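Local coordinates for protein alpha-tubulin N-acetyltransferase (Danio rerio, PDB 4H6U) that transfers an acetyl group from acetyl coenzyme A to a lysine side chain of alpha-tubulin, at residues H75-K80 / D139-H144. The protein carries 1 engineered substitution. Sequence-based numbering, arbitrary orientation.
Sequences HLYLLK and DFMLKH. With K (potassium ion), chain D.
On one face of the mixed sheet of the GNAT acetyltransferase fold, Y77 of strand 75-81 packs against F140 and M141 of helix 133-145. No hydrogen bond crosses between the two segments; the join is apolar. With CG anti to its carbonyl carbon (chi1 -54°), Y77 points its ring at the helix, and CE2 comes 3.7 Å from CG of M141. CB of M141 sits above the same ring, displaced toward its rim, and the thioether end then turns away, because the methionine chain bends at chi2 (-87°) and again at chi3. On the opposite face of Y77, CD2 of H75 lies 3.5 Å above the ring plane, again near the rim. The phenol is thus held between a helix side chain and a strand side chain, while its OH stands over the centre of the H75 ring. The F140 side chain crosses that of Y77 at about a right angle, with its CD2 4.1 Å from CD1 of Y77; the F140 ring carries CD2 of H144, one helical turn on, 3.3 Å above its centre. L137 and K145 of the same helix also touch Y77, and L22 of strand 18-23 touches F140. At the far end of the strand, the amine NZ of K80 is modelled 2.6 Å from a potassium ion, a doubtful assignment, since only a neutral amine could donate a lone pair to the metal. The M141 side chain lies about 10 Å from the bound acetyl coenzyme A. Helix and strand therefore meet here through dispersion and shape, around a buried tyrosine ring.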
loop_
_atom_site.group_PDB
_atom_site.type_symbol
_atom_site.label_atom_id
_atom_site.label_comp_id
_atom_site.label_asym_id
_atom_site.label_seq_id
_atom_site.Cartn_x
_atom_site.Cartn_y
_atom_site.Cartn_z
ATOM N N HIS A 75 5.714 -0.221 -4.078
ATOM C CA HIS A 75 5.349 0.666 -5.167
ATOM C C HIS A 75 4.091 0.117 -5.871
ATOM O O HIS A 75 4.068 -1.019 -6.326
ATOM C CB HIS A 75 6.526 0.795 -6.154
ATOM C CG HIS A 75 6.469 2.033 -6.993
ATOM N ND1 HIS A 75 7.595 2.772 -7.305
ATOM C CD2 HIS A 75 5.425 2.667 -7.589
ATOM C CE1 HIS A 75 7.244 3.818 -8.037
ATOM N NE2 HIS A 75 5.936 3.772 -8.234
ATOM N N LEU A 76 3.034 0.921 -5.890
ATOM C CA LEU A 76 1.799 0.546 -6.535
ATOM C C LEU A 76 1.656 1.286 -7.859
ATOM O O LEU A 76 1.701 2.531 -7.883
ATOM C CB LEU A 76 0.633 0.894 -5.629
ATOM C CG LEU A 76 -0.752 0.551 -6.175
ATOM C CD1 LEU A 76 -0.883 -0.939 -6.497
ATOM C CD2 LEU A 76 -1.790 0.967 -5.130
ATOM N N TYR A 77 1.501 0.533 -8.947
ATOM C CA TYR A 77 1.255 1.141 -10.267
ATOM C C TYR A 77 -0.193 0.928 -10.711
ATOM O O TYR A 77 -0.725 -0.198 -10.717
ATOM C CB TYR A 77 2.192 0.557 -11.348
ATOM C CG TYR A 77 3.662 0.634 -11.021
ATOM C CD1 TYR A 77 4.435 1.688 -11.482
ATOM C CD2 TYR A 77 4.275 -0.326 -10.222
ATOM C CE1 TYR A 77 5.782 1.780 -11.169
ATOM C CE2 TYR A 77 5.620 -0.235 -9.904
ATOM C CZ TYR A 77 6.365 0.818 -10.372
ATOM O OH TYR A 77 7.699 0.897 -10.063
ATOM N N LEU A 78 -0.796 2.032 -11.126
ATOM C CA LEU A 78 -2.157 2.020 -11.651
ATOM C C LEU A 78 -2.115 2.462 -13.114
ATOM O O LEU A 78 -1.463 3.458 -13.460
ATOM C CB LEU A 78 -3.055 2.967 -10.865
ATOM C CG LEU A 78 -3.090 2.813 -9.332
ATOM C CD1 LEU A 78 -4.102 3.763 -8.756
ATOM C CD2 LEU A 78 -3.431 1.408 -8.927
ATOM N N LEU A 79 -2.826 1.708 -13.947
ATOM C CA LEU A 79 -2.948 1.964 -15.370
ATOM C C LEU A 79 -4.305 2.594 -15.638
ATOM O O LEU A 79 -5.337 1.963 -15.356
ATOM C CB LEU A 79 -2.786 0.657 -16.171
ATOM C CG LEU A 79 -2.670 0.756 -17.703
ATOM C CD1 LEU A 79 -1.456 1.578 -18.194
ATOM C CD2 LEU A 79 -2.633 -0.661 -18.267
ATOM N N LYS A 80 -4.279 3.831 -16.150
ATOM C CA LYS A 80 -5.476 4.660 -16.420
ATOM C C LYS A 80 -5.847 4.532 -17.907
ATOM O O LYS A 80 -5.016 4.808 -18.790
ATOM C CB LYS A 80 -5.205 6.160 -16.026
ATOM C CG LYS A 80 -6.383 7.227 -16.163
ATOM C CD LYS A 80 -6.317 8.487 -15.163
ATOM C CE LYS A 80 -5.156 9.493 -15.373
ATOM N NZ LYS A 80 -5.244 10.286 -16.647
ATOM N N ASP A 139 5.540 -4.376 -18.188
ATOM C CA ASP A 139 6.637 -3.765 -18.940
ATOM C C ASP A 139 7.040 -2.390 -18.383
ATOM O O ASP A 139 8.219 -2.107 -18.216
ATOM C CB ASP A 139 6.287 -3.626 -20.427
ATOM C CG ASP A 139 6.333 -4.956 -21.177
ATOM O OD1 ASP A 139 6.790 -5.974 -20.599
ATOM O OD2 ASP A 139 5.934 -4.979 -22.371
ATOM N N PHE A 140 6.068 -1.560 -18.023
ATOM C CA PHE A 140 6.402 -0.269 -17.457
ATOM C C PHE A 140 7.207 -0.418 -16.147
ATOM O O PHE A 140 8.221 0.266 -15.945
ATOM C CB PHE A 140 5.142 0.558 -17.230
ATOM C CG PHE A 140 5.430 1.958 -16.754
ATOM C CD1 PHE A 140 5.535 2.993 -17.652
ATOM C CD2 PHE A 140 5.676 2.211 -15.406
ATOM C CE1 PHE A 140 5.829 4.299 -17.231
ATOM C CE2 PHE A 140 5.985 3.494 -14.955
ATOM C CZ PHE A 140 6.073 4.551 -15.871
ATOM N N MET A 141 6.790 -1.339 -15.291
ATOM C CA MET A 141 7.481 -1.569 -14.011
ATOM C C MET A 141 8.918 -2.074 -14.266
ATOM O O MET A 141 9.876 -1.566 -13.697
ATOM C CB MET A 141 6.679 -2.556 -13.149
ATOM C CG MET A 141 7.309 -2.915 -11.789
ATOM S SD MET A 141 8.473 -4.304 -11.893
ATOM C CE MET A 141 7.413 -5.625 -12.400
ATOM N N LEU A 142 9.072 -3.064 -15.141
ATOM C CA LEU A 142 10.396 -3.590 -15.455
ATOM C C LEU A 142 11.358 -2.491 -15.962
ATOM O O LEU A 142 12.506 -2.412 -15.510
ATOM C CB LEU A 142 10.289 -4.714 -16.497
ATOM C CG LEU A 142 9.440 -5.936 -16.099
ATOM C CD1 LEU A 142 9.216 -6.862 -17.293
ATOM C CD2 LEU A 142 10.021 -6.706 -14.920
ATOM N N LYS A 143 10.900 -1.647 -16.879
ATOM C CA LYS A 143 11.747 -0.587 -17.410
ATOM C C LYS A 143 12.189 0.347 -16.270
ATOM O O LYS A 143 13.386 0.648 -16.127
ATOM C CB LYS A 143 11.032 0.218 -18.525
ATOM N N HIS A 144 11.231 0.771 -15.450
ATOM C CA HIS A 144 11.461 1.843 -14.477
ATOM C C HIS A 144 12.159 1.382 -13.200
ATOM O O HIS A 144 12.934 2.149 -12.619
ATOM C CB HIS A 144 10.156 2.550 -14.193
ATOM C CG HIS A 144 9.758 3.492 -15.284
ATOM N ND1 HIS A 144 10.064 4.837 -15.245
ATOM C CD2 HIS A 144 9.162 3.273 -16.484
ATOM C CE1 HIS A 144 9.629 5.413 -16.352
ATOM N NE2 HIS A 144 9.073 4.488 -17.120
HETATM K K K D . -3.475 12.138 -16.393
#